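Protein Cdhr2 (Mus musculus, PDB 5CYX) probably mediates calcium-dependent adhesion between neighbouring microvilli by pairing its extracellular cadherin repeats with CDHR5, so controlling microvillar packing in the brush border. Local coordinates at residues T136-V147 with Y181-G192; E116-V127 with G164-N175. All coordinates share one frame; numbering follows the deposited sequence.

Contacts 1 and 2 belong to the second cadherin repeat and represent its two facing sheets: contact 1 pairs strands 140-148 and 180-189, contact 2 pairs strands 123-126 and 165-168. Their segments alternate along the chain, and their centres lie 19 Å apart. The sheets meet in the core, where Leu185 CD1 is 3.7 Å from Val127 CG2 and Leu183 CD2 is 3.9 Å from Ile166 CD1; Tyr142 CE1 also packs 3.5 Å from Gly164 N. Each contact runs out to a calcium ion at a different end of the repeat, about 44 Å apart: Ala137 and Asp189 serve the junction with the first repeat, Glu116 that with the third.

Contact 1 (T136-V147 with Y181-G192); sequences TAGLVQYFIEKV and YQLELKACDSGG. With CA (calcium ion), chain D.
Phe143 and Lys186 face each other as a hydrogen-bonded pair in the antiparallel ladder of strands 140-148 and 180-189, part of the Greek-key beta sandwich of the second cadherin repeat. The ladder's straightest bond is Gln141 N to Cys188 O, 2.8 Å long with 176° at the hydrogen. Farther along, a classic beta bulge sets two residues, Glu145 and Lys146, opposite the single Glu184: Glu184 O takes a bond from Glu145 N and a weak one from Lys146 N. Tyr142, Ile144 and Leu185 lie on the same side of the sheet, where they pack against Ile160 of the opposing sheet. On the other side, Cys188 SG, in a disulfide with Cys202, sits oblique to the Phe143 ring, 4.0 Å from CE2.

Asp189 carries the contact to the calcium ion. Its CB rests 3.3 Å from Ala137 O, and chi1 of 56° sets CG between the backbone N and the carbonyl carbon. From there the carboxylate divides its work. OD2 binds the calcium ion at 2.5 Å, beside Ala137 O, which binds it at 2.3 Å. OD1 accepts from Gly191 N, two residues on and 3.2 Å away, from above the carboxylate plane, in an Asx turn; the carboxylate also has a polar partner in Gln201. Asn99, Asn101, Asp131 and Asp133 complete this metal site at the junction with the first repeat, so the end of the ladder and the inter-repeat linker share one ion.

Just beyond, Ser190 N bonds to Thr136 O and clips the loop before strand 140-148 to the end of its partner. The Ser190 hydroxyl makes a second clip: OG donates to Leu139 O over 2.6 Å, approaching from 43° out of the carbonyl plane.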
loop_
_atom_site.group_PDB
_atom_site.type_symbol
_atom_site.label_atom_id
_atom_site.label_comp_id
_atom_site.label_asym_id
_atom_site.label_seq_id
_atom_site.Cartn_x
_atom_site.Cartn_y
_atom_site.Cartn_z
ATOM N N THR A 136 -4.013 -1.530 22.695
ATOM C CA THR A 136 -2.925 -0.913 21.939
ATOM C C THR A 136 -1.599 -1.478 22.412
ATOM O O THR A 136 -0.636 -1.469 21.678
ATOM C CB THR A 136 -2.899 0.625 22.042
ATOM O OG1 THR A 136 -2.758 0.974 23.407
ATOM C CG2 THR A 136 -4.281 1.220 21.510
ATOM N N ALA A 137 -1.546 -1.949 23.643
ATOM C CA ALA A 137 -0.338 -2.622 24.122
ATOM C C ALA A 137 -0.025 -3.889 23.359
ATOM O O ALA A 137 1.110 -4.442 23.470
ATOM C CB ALA A 137 -0.489 -2.953 25.584
ATOM N N GLY A 138 -1.038 -4.436 22.671
ATOM C CA GLY A 138 -0.864 -5.621 21.860
ATOM C C GLY A 138 -0.819 -5.410 20.362
ATOM O O GLY A 138 -0.638 -6.348 19.620
ATOM N N LEU A 139 -0.950 -4.174 19.917
ATOM C CA LEU A 139 -1.203 -3.854 18.531
ATOM C C LEU A 139 0.149 -3.491 17.892
ATOM O O LEU A 139 0.760 -2.412 18.213
ATOM C CB LEU A 139 -2.145 -2.645 18.473
ATOM C CG LEU A 139 -2.694 -2.271 17.099
ATOM C CD1 LEU A 139 -3.438 -3.466 16.482
ATOM C CD2 LEU A 139 -3.637 -1.084 17.240
ATOM N N VAL A 140 0.576 -4.365 16.974
ATOM C CA VAL A 140 1.897 -4.337 16.404
ATOM C C VAL A 140 2.027 -3.402 15.181
ATOM O O VAL A 140 1.169 -3.390 14.310
ATOM C CB VAL A 140 2.360 -5.768 16.072
ATOM C CG1 VAL A 140 3.808 -5.749 15.622
ATOM C CG2 VAL A 140 2.218 -6.647 17.316
ATOM N N GLN A 141 3.073 -2.574 15.178
ATOM C CA GLN A 141 3.452 -1.742 14.044
ATOM C C GLN A 141 4.838 -2.179 13.621
ATOM O O GLN A 141 5.608 -2.676 14.465
ATOM C CB GLN A 141 3.514 -0.252 14.447
ATOM C CG GLN A 141 2.358 0.216 15.321
ATOM C CD GLN A 141 2.143 1.733 15.280
ATOM O OE1 GLN A 141 1.421 2.312 16.122
ATOM N NE2 GLN A 141 2.726 2.383 14.286
ATOM N N TYR A 142 5.152 -1.994 12.340
ATOM C CA TYR A 142 6.438 -2.361 11.766
ATOM C C TYR A 142 7.241 -1.192 11.237
ATOM O O TYR A 142 6.683 -0.237 10.729
ATOM C CB TYR A 142 6.223 -3.326 10.610
ATOM C CG TYR A 142 5.503 -4.567 11.059
ATOM C CD1 TYR A 142 4.105 -4.611 11.090
ATOM C CD2 TYR A 142 6.215 -5.706 11.449
ATOM C CE1 TYR A 142 3.449 -5.760 11.526
ATOM C CE2 TYR A 142 5.573 -6.837 11.883
ATOM C CZ TYR A 142 4.203 -6.885 11.894
ATOM O OH TYR A 142 3.577 -8.024 12.329
ATOM N N PHE A 143 8.562 -1.341 11.267
ATOM C CA PHE A 143 9.485 -0.281 10.837
ATOM C C PHE A 143 10.686 -0.869 10.137
ATOM O O PHE A 143 11.203 -1.913 10.564
ATOM C CB PHE A 143 10.011 0.532 12.026
ATOM C CG PHE A 143 8.954 1.091 12.848
ATOM C CD1 PHE A 143 8.415 2.365 12.554
ATOM C CD2 PHE A 143 8.431 0.356 13.893
ATOM C CE1 PHE A 143 7.387 2.871 13.335
ATOM C CE2 PHE A 143 7.385 0.846 14.656
ATOM C CZ PHE A 143 6.861 2.126 14.376
ATOM N N ILE A 144 11.106 -0.201 9.062
ATOM C CA ILE A 144 12.352 -0.483 8.405
ATOM C C ILE A 144 13.395 0.404 9.053
ATOM O O ILE A 144 13.329 1.616 8.900
ATOM C CB ILE A 144 12.303 -0.225 6.885
ATOM C CG1 ILE A 144 11.385 -1.261 6.221
ATOM C CG2 ILE A 144 13.710 -0.318 6.274
ATOM C CD1 ILE A 144 11.037 -0.906 4.791
ATOM N N GLU A 145 14.341 -0.189 9.757
ATOM C CA GLU A 145 15.382 0.569 10.463
ATOM C C GLU A 145 16.540 0.968 9.559
ATOM O O GLU A 145 16.967 2.117 9.583
ATOM C CB GLU A 145 15.913 -0.203 11.680
ATOM C CG GLU A 145 14.923 -0.295 12.839
ATOM C CD GLU A 145 14.644 1.056 13.489
ATOM O OE1 GLU A 145 15.537 1.573 14.227
ATOM O OE2 GLU A 145 13.544 1.633 13.232
ATOM N N LYS A 146 17.050 0.019 8.790
ATOM C CA LYS A 146 18.192 0.258 7.921
ATOM C C LYS A 146 18.098 -0.561 6.651
ATOM O O LYS A 146 17.523 -1.661 6.654
ATOM C CB LYS A 146 19.508 -0.095 8.668
ATOM C CG LYS A 146 20.743 0.498 7.999
ATOM C CD LYS A 146 21.973 0.639 8.909
ATOM C CE LYS A 146 21.732 1.564 10.114
ATOM N NZ LYS A 146 21.278 2.951 9.773
ATOM N N VAL A 147 18.654 -0.031 5.575
ATOM C CA VAL A 147 18.852 -0.757 4.330
ATOM C C VAL A 147 20.362 -0.741 4.002
ATOM O O VAL A 147 20.997 0.281 4.115
ATOM C CB VAL A 147 17.983 -0.147 3.225
ATOM C CG1 VAL A 147 18.104 -0.869 1.895
ATOM C CG2 VAL A 147 16.537 -0.168 3.657
ATOM N N TYR A 181 20.241 -6.699 -1.167
ATOM C CA TYR A 181 19.910 -5.785 -0.100
ATOM C C TYR A 181 19.696 -6.588 1.175
ATOM O O TYR A 181 19.239 -7.718 1.136
ATOM C CB TYR A 181 18.667 -4.940 -0.385
ATOM C CG TYR A 181 18.722 -4.123 -1.665
ATOM C CD1 TYR A 181 18.302 -4.670 -2.864
ATOM C CD2 TYR A 181 19.183 -2.790 -1.668
ATOM C CE1 TYR A 181 18.401 -3.978 -4.026
ATOM C CE2 TYR A 181 19.271 -2.067 -2.831
ATOM C CZ TYR A 181 18.876 -2.648 -4.000
ATOM O OH TYR A 181 18.942 -1.973 -5.175
ATOM N N GLN A 182 20.029 -5.969 2.289
ATOM C CA GLN A 182 19.713 -6.452 3.582
ATOM C C GLN A 182 18.975 -5.350 4.319
ATOM O O GLN A 182 19.503 -4.258 4.531
ATOM C CB GLN A 182 20.982 -6.807 4.360
ATOM C CG GLN A 182 20.655 -7.413 5.716
ATOM C CD GLN A 182 21.894 -7.548 6.578
ATOM O OE1 GLN A 182 22.752 -8.340 6.262
ATOM N NE2 GLN A 182 21.985 -6.783 7.652
ATOM N N LEU A 183 17.781 -5.678 4.763
ATOM C CA LEU A 183 16.929 -4.770 5.486
ATOM C C LEU A 183 16.968 -5.195 6.930
ATOM O O LEU A 183 16.838 -6.401 7.219
ATOM C CB LEU A 183 15.493 -4.883 4.993
ATOM C CG LEU A 183 15.054 -4.295 3.673
ATOM C CD1 LEU A 183 15.762 -4.887 2.486
ATOM C CD2 LEU A 183 13.558 -4.538 3.547
ATOM N N GLU A 184 17.122 -4.227 7.826
ATOM C CA GLU A 184 16.920 -4.435 9.242
ATOM C C GLU A 184 15.543 -3.879 9.641
ATOM O O GLU A 184 15.267 -2.730 9.351
ATOM C CB GLU A 184 18.013 -3.724 10.025
ATOM C CG GLU A 184 17.755 -3.682 11.506
ATOM C CD GLU A 184 18.880 -3.044 12.282
ATOM O OE1 GLU A 184 19.931 -2.685 11.701
ATOM O OE2 GLU A 184 18.727 -2.971 13.504
ATOM N N LEU A 185 14.727 -4.671 10.349
ATOM C CA LEU A 185 13.383 -4.216 10.811
ATOM C C LEU A 185 13.246 -4.306 12.301
ATOM O O LEU A 185 14.028 -4.998 12.981
ATOM C CB LEU A 185 12.252 -5.077 10.236
ATOM C CG LEU A 185 12.431 -5.677 8.868
ATOM C CD1 LEU A 185 11.205 -6.548 8.550
ATOM C CD2 LEU A 185 12.564 -4.592 7.829
ATOM N N LYS A 186 12.245 -3.609 12.813
ATOM C CA LYS A 186 11.708 -3.916 14.137
ATOM C C LYS A 186 10.183 -3.798 14.171
ATOM O O LYS A 186 9.571 -3.315 13.232
ATOM C CB LYS A 186 12.339 -3.085 15.250
ATOM C CG LYS A 186 12.101 -1.593 15.112
ATOM C CD LYS A 186 12.568 -0.792 16.335
ATOM C CE LYS A 186 12.017 0.640 16.220
ATOM N NZ LYS A 186 12.609 1.630 17.173
ATOM N N ALA A 187 9.611 -4.323 15.243
ATOM C CA ALA A 187 8.193 -4.257 15.483
ATOM C C ALA A 187 8.028 -3.670 16.866
ATOM O O ALA A 187 8.713 -4.112 17.773
ATOM C CB ALA A 187 7.554 -5.660 15.385
ATOM N N CYS A 188 7.170 -2.658 17.003
ATOM C CA CYS A 188 6.789 -2.135 18.308
ATOM C C CYS A 188 5.293 -2.286 18.507
ATOM O O CYS A 188 4.538 -2.457 17.546
ATOM C CB CYS A 188 7.185 -0.661 18.467
ATOM S SG CYS A 188 8.933 -0.361 18.092
ATOM N N ASP A 189 4.855 -2.229 19.752
ATOM C CA ASP A 189 3.451 -2.149 19.992
ATOM C C ASP A 189 3.071 -0.650 19.868
ATOM O O ASP A 189 3.939 0.236 19.644
ATOM C CB ASP A 189 3.033 -2.827 21.313
ATOM C CG ASP A 189 3.751 -2.285 22.521
ATOM O OD1 ASP A 189 4.033 -1.078 22.544
ATOM O OD2 ASP A 189 4.070 -3.084 23.450
ATOM N N SER A 190 1.811 -0.378 20.085
ATOM C CA SER A 190 1.237 0.951 19.896
ATOM C C SER A 190 1.085 1.644 21.276
ATOM O O SER A 190 0.371 2.596 21.428
ATOM C CB SER A 190 -0.112 0.826 19.164
ATOM O OG SER A 190 -0.004 0.095 17.943
ATOM N N GLY A 191 1.807 1.162 22.293
ATOM C CA GLY A 191 1.820 1.781 23.598
ATOM C C GLY A 191 0.694 1.334 24.500
ATOM O O GLY A 191 -0.315 0.706 24.075
ATOM N N GLY A 192 0.882 1.699 25.750
ATOM C CA GLY A 192 0.081 1.285 26.900
ATOM C C GLY A 192 0.771 1.857 28.155
ATOM O O GLY A 192 1.452 2.889 28.090
HETATM CA CA CA D . 3.118 -5.202 24.381
#

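Contact 2 (E116-V127 with G164-N175); sequences ETLPVGSVVFSV and GSIVLNDTLSYN. With CA (calcium ion), chain E.
Chi1 of 77° places Glu116 CG between its backbone N and carbonyl carbon, and a chain extended beyond CG carries the carboxylate to Tyr174. Glu116 follows strand 109-115 at the end of the cadherin beta sandwich near the third repeat; the loop of Tyr174 follows strand 165-168. OE1 accepts from Tyr174 N at 2.8 Å, on the anti side and 25° out of the carboxylate plane. Water 2 donates to the same oxygen and itself binds the calcium ion, while OE2 binds that ion directly at 2.3 Å. Two donors on OE1 and the metal bond of OE2 together should hold the carboxylate's rotation. Asp214, Glu215, Asp217 and Asp250 also bind this ion, at the junction with the third repeat.

Away from the ion, water 1 bridges the segments: it donates to Glu116 O and Leu118 O and accepts from Leu172 N. The chain then folds through a type II turn from Pro119 to Ser122, whose Pro119 O receives both Ser122 N and Ser122 OG from one face of its plane. Leu168 reaches into the bend. With CG anti to the backbone N (chi1 -172°), its CD2 comes within 3.2 Å of Leu118 O, while Leu168 O and N bond to Gly121 N and Ser122 O.

Strands 123-126 and 165-168 continue antiparallel, with a beta bulge at Val124 and Phe125: Val124 N donates to Ile166 O at 2.7 Å, and Ile166 N to Phe125 O at 2.8 Å. Val124 CG2 packs 4.1 Å from Leu168 CB on the core side. As edge strand, 123-126 also offers Val123 N to Asn169 OD1 of the third subunit. At the far end, the non-hydrogen-bonded pair Ser126 and Ser165 is joined through its hydroxyls, Ser126 OG lying 2.5 Å from Ser165 OG.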
loop_
_atom_site.group_PDB
_atom_site.type_symbol
_atom_site.label_atom_id
_atom_site.label_comp_id
_atom_site.label_asym_id
_atom_site.label_seq_id
_atom_site.Cartn_x
_atom_site.Cartn_y
_atom_site.Cartn_z
ATOM N N GLU A 116 14.235 -8.705 -10.933
ATOM C CA GLU A 116 14.482 -7.246 -10.983
ATOM C C GLU A 116 13.307 -6.520 -11.665
ATOM O O GLU A 116 13.133 -5.345 -11.375
ATOM C CB GLU A 116 15.795 -6.889 -11.656
ATOM C CG GLU A 116 15.840 -6.961 -13.168
ATOM C CD GLU A 116 17.233 -6.757 -13.782
ATOM O OE1 GLU A 116 18.120 -5.972 -13.277
ATOM O OE2 GLU A 116 17.419 -7.366 -14.869
ATOM N N THR A 117 12.537 -7.187 -12.542
ATOM C CA THR A 117 11.323 -6.539 -13.170
ATOM C C THR A 117 10.088 -6.506 -12.269
ATOM O O THR A 117 9.065 -6.039 -12.702
ATOM C CB THR A 117 10.875 -7.182 -14.505
ATOM O OG1 THR A 117 10.689 -8.574 -14.311
ATOM C CG2 THR A 117 11.890 -6.961 -15.599
ATOM N N LEU A 118 10.165 -7.030 -11.039
ATOM C CA LEU A 118 9.058 -6.934 -10.091
ATOM C C LEU A 118 8.404 -5.521 -10.123
ATOM O O LEU A 118 9.099 -4.499 -9.928
ATOM C CB LEU A 118 9.523 -7.257 -8.681
ATOM C CG LEU A 118 8.434 -7.439 -7.635
ATOM C CD1 LEU A 118 7.522 -8.641 -7.944
ATOM C CD2 LEU A 118 9.081 -7.564 -6.262
ATOM N N PRO A 119 7.087 -5.461 -10.369
ATOM C CA PRO A 119 6.496 -4.115 -10.449
ATOM C C PRO A 119 6.390 -3.367 -9.108
ATOM O O PRO A 119 6.252 -3.961 -8.027
ATOM C CB PRO A 119 5.103 -4.340 -11.024
ATOM C CG PRO A 119 5.066 -5.758 -11.509
ATOM C CD PRO A 119 6.155 -6.514 -10.853
ATOM N N VAL A 120 6.473 -2.042 -9.196
ATOM C CA VAL A 120 6.300 -1.227 -8.051
ATOM C C VAL A 120 4.863 -1.413 -7.531
ATOM O O VAL A 120 3.946 -1.375 -8.298
ATOM C CB VAL A 120 6.588 0.270 -8.405
ATOM C CG1 VAL A 120 6.247 1.136 -7.235
ATOM C CG2 VAL A 120 8.065 0.454 -8.718
ATOM N N GLY A 121 4.730 -1.481 -6.212
ATOM C CA GLY A 121 3.570 -1.803 -5.467
ATOM C C GLY A 121 3.445 -3.303 -5.169
ATOM O O GLY A 121 2.505 -3.723 -4.476
ATOM N N SER A 122 4.354 -4.110 -5.697
ATOM C CA SER A 122 4.380 -5.543 -5.329
ATOM C C SER A 122 4.873 -5.757 -3.922
ATOM O O SER A 122 5.879 -5.133 -3.497
ATOM C CB SER A 122 5.287 -6.335 -6.242
ATOM O OG SER A 122 4.999 -6.244 -7.615
ATOM N N VAL A 123 4.278 -6.729 -3.240
ATOM C CA VAL A 123 4.840 -7.270 -2.005
ATOM C C VAL A 123 6.104 -8.113 -2.274
ATOM O O VAL A 123 6.088 -9.079 -3.026
ATOM C CB VAL A 123 3.841 -8.089 -1.157
ATOM C CG1 VAL A 123 4.542 -8.817 -0.013
ATOM C CG2 VAL A 123 2.789 -7.167 -0.556
ATOM N N VAL A 124 7.164 -7.768 -1.557
ATOM C CA VAL A 124 8.448 -8.431 -1.641
ATOM C C VAL A 124 8.555 -9.577 -0.661
ATOM O O VAL A 124 9.106 -10.572 -0.983
ATOM C CB VAL A 124 9.619 -7.452 -1.351
ATOM C CG1 VAL A 124 10.967 -8.200 -1.160
ATOM C CG2 VAL A 124 9.718 -6.487 -2.482
ATOM N N PHE A 125 8.091 -9.358 0.553
ATOM C CA PHE A 125 8.195 -10.316 1.634
ATOM C C PHE A 125 7.337 -9.818 2.766
ATOM O O PHE A 125 7.185 -8.568 2.953
ATOM C CB PHE A 125 9.651 -10.406 2.165
ATOM C CG PHE A 125 9.923 -11.677 2.949
ATOM C CD1 PHE A 125 9.888 -12.916 2.318
ATOM C CD2 PHE A 125 10.181 -11.635 4.336
ATOM C CE1 PHE A 125 10.108 -14.101 3.042
ATOM C CE2 PHE A 125 10.423 -12.817 5.052
ATOM C CZ PHE A 125 10.351 -14.050 4.407
ATOM N N SER A 126 6.851 -10.753 3.565
ATOM C CA SER A 126 6.006 -10.432 4.704
ATOM C C SER A 126 6.567 -11.033 5.988
ATOM O O SER A 126 7.022 -12.161 5.995
ATOM C CB SER A 126 4.577 -10.903 4.427
ATOM O OG SER A 126 4.031 -10.107 3.375
ATOM N N VAL A 127 6.627 -10.225 7.043
ATOM C CA VAL A 127 6.945 -10.732 8.371
ATOM C C VAL A 127 5.731 -10.596 9.315
ATOM O O VAL A 127 4.804 -9.809 9.070
ATOM C CB VAL A 127 8.191 -10.033 8.944
ATOM C CG1 VAL A 127 9.422 -10.428 8.125
ATOM C CG2 VAL A 127 8.035 -8.505 8.953
ATOM N N GLY A 164 2.819 -5.912 8.091
ATOM C CA GLY A 164 4.149 -6.585 8.043
ATOM C C GLY A 164 4.654 -6.948 6.644
ATOM O O GLY A 164 5.728 -7.552 6.506
ATOM N N SER A 165 3.871 -6.590 5.610
ATOM C CA SER A 165 4.320 -6.705 4.221
ATOM C C SER A 165 5.239 -5.562 3.784
ATOM O O SER A 165 4.858 -4.382 3.896
ATOM C CB SER A 165 3.147 -6.772 3.264
ATOM O OG SER A 165 2.575 -8.053 3.340
ATOM N N ILE A 166 6.390 -5.947 3.238
ATOM C CA ILE A 166 7.383 -5.063 2.661
ATOM C C ILE A 166 6.989 -4.947 1.187
ATOM O O ILE A 166 6.835 -5.975 0.484
ATOM C CB ILE A 166 8.808 -5.690 2.796
ATOM C CG1 ILE A 166 9.127 -5.877 4.271
ATOM C CG2 ILE A 166 9.896 -4.855 2.109
ATOM C CD1 ILE A 166 10.446 -6.620 4.499
ATOM N N VAL A 167 6.756 -3.712 0.761
ATOM C CA VAL A 167 6.336 -3.402 -0.597
ATOM C C VAL A 167 7.449 -2.713 -1.344
ATOM O O VAL A 167 8.046 -1.758 -0.809
ATOM C CB VAL A 167 5.095 -2.486 -0.607
ATOM C CG1 VAL A 167 4.798 -2.065 -2.017
ATOM C CG2 VAL A 167 3.909 -3.258 -0.028
ATOM N N LEU A 168 7.634 -3.099 -2.594
ATOM C CA LEU A 168 8.531 -2.425 -3.481
ATOM C C LEU A 168 7.995 -1.065 -3.903
ATOM O O LEU A 168 6.852 -0.999 -4.429
ATOM C CB LEU A 168 8.725 -3.246 -4.701
ATOM C CG LEU A 168 9.796 -2.729 -5.633
ATOM C CD1 LEU A 168 11.215 -2.942 -5.073
ATOM C CD2 LEU A 168 9.609 -3.363 -6.991
ATOM N N ASN A 169 8.816 -0.031 -3.679
ATOM C CA ASN A 169 8.477 1.368 -3.923
ATOM C C ASN A 169 9.198 2.059 -5.071
ATOM O O ASN A 169 8.841 3.147 -5.418
ATOM C CB ASN A 169 8.696 2.145 -2.614
ATOM C CG ASN A 169 8.201 3.533 -2.681
ATOM O OD1 ASN A 169 6.952 3.801 -2.769
ATOM N ND2 ASN A 169 9.159 4.489 -2.658
ATOM N N ASP A 170 10.236 1.453 -5.630
ATOM C CA ASP A 170 10.950 1.966 -6.785
ATOM C C ASP A 170 11.495 0.741 -7.527
ATOM O O ASP A 170 11.336 -0.361 -7.037
ATOM C CB ASP A 170 12.108 2.827 -6.247
ATOM C CG ASP A 170 12.663 3.832 -7.250
ATOM O OD1 ASP A 170 12.388 3.783 -8.455
ATOM O OD2 ASP A 170 13.455 4.687 -6.814
ATOM N N THR A 171 12.099 0.944 -8.697
ATOM C CA THR A 171 12.397 -0.133 -9.632
ATOM C C THR A 171 13.760 -0.691 -9.276
ATOM O O THR A 171 14.654 0.040 -8.800
ATOM C CB THR A 171 12.547 0.391 -11.065
ATOM O OG1 THR A 171 13.450 1.499 -10.998
ATOM C CG2 THR A 171 11.227 0.903 -11.657
ATOM N N LEU A 172 13.921 -1.972 -9.501
ATOM C CA LEU A 172 15.176 -2.643 -9.155
ATOM C C LEU A 172 16.117 -2.631 -10.348
ATOM O O LEU A 172 15.685 -2.513 -11.459
ATOM C CB LEU A 172 14.883 -4.122 -8.793
ATOM C CG LEU A 172 13.920 -4.377 -7.641
ATOM C CD1 LEU A 172 13.363 -5.789 -7.531
ATOM C CD2 LEU A 172 14.591 -4.018 -6.350
ATOM N N SER A 173 17.419 -2.865 -10.116
ATOM C CA SER A 173 18.350 -3.214 -11.217
ATOM C C SER A 173 19.544 -3.995 -10.696
ATOM O O SER A 173 20.370 -3.433 -9.970
ATOM C CB SER A 173 18.877 -1.961 -11.951
ATOM O OG SER A 173 19.766 -2.376 -13.002
ATOM N N TYR A 174 19.617 -5.282 -11.061
ATOM C CA TYR A 174 20.753 -6.116 -10.718
ATOM C C TYR A 174 22.090 -5.460 -11.101
ATOM O O TYR A 174 22.999 -5.468 -10.332
ATOM C CB TYR A 174 20.617 -7.520 -11.360
ATOM C CG TYR A 174 21.820 -8.449 -11.158
ATOM C CD1 TYR A 174 22.974 -8.310 -11.909
ATOM C CD2 TYR A 174 21.787 -9.493 -10.224
ATOM C CE1 TYR A 174 24.080 -9.180 -11.707
ATOM C CE2 TYR A 174 22.887 -10.334 -10.008
ATOM C CZ TYR A 174 24.016 -10.186 -10.764
ATOM O OH TYR A 174 25.111 -11.046 -10.583
ATOM N N ASN A 175 22.187 -4.948 -12.311
ATOM C CA ASN A 175 23.405 -4.370 -12.876
ATOM C C ASN A 175 23.674 -2.886 -12.578
ATOM O O ASN A 175 24.801 -2.472 -12.523
ATOM C CB ASN A 175 23.340 -4.543 -14.391
ATOM C CG ASN A 175 23.347 -6.002 -14.782
ATOM O OD1 ASN A 175 22.287 -6.634 -15.051
ATOM N ND2 ASN A 175 24.504 -6.564 -14.707
HETATM CA CA CA E . 18.951 -7.271 -16.549
HETATM O O HOH W 1 11.557 -3.213 -10.417
HETATM O O HOH W 2 19.752 -5.447 -15.257
#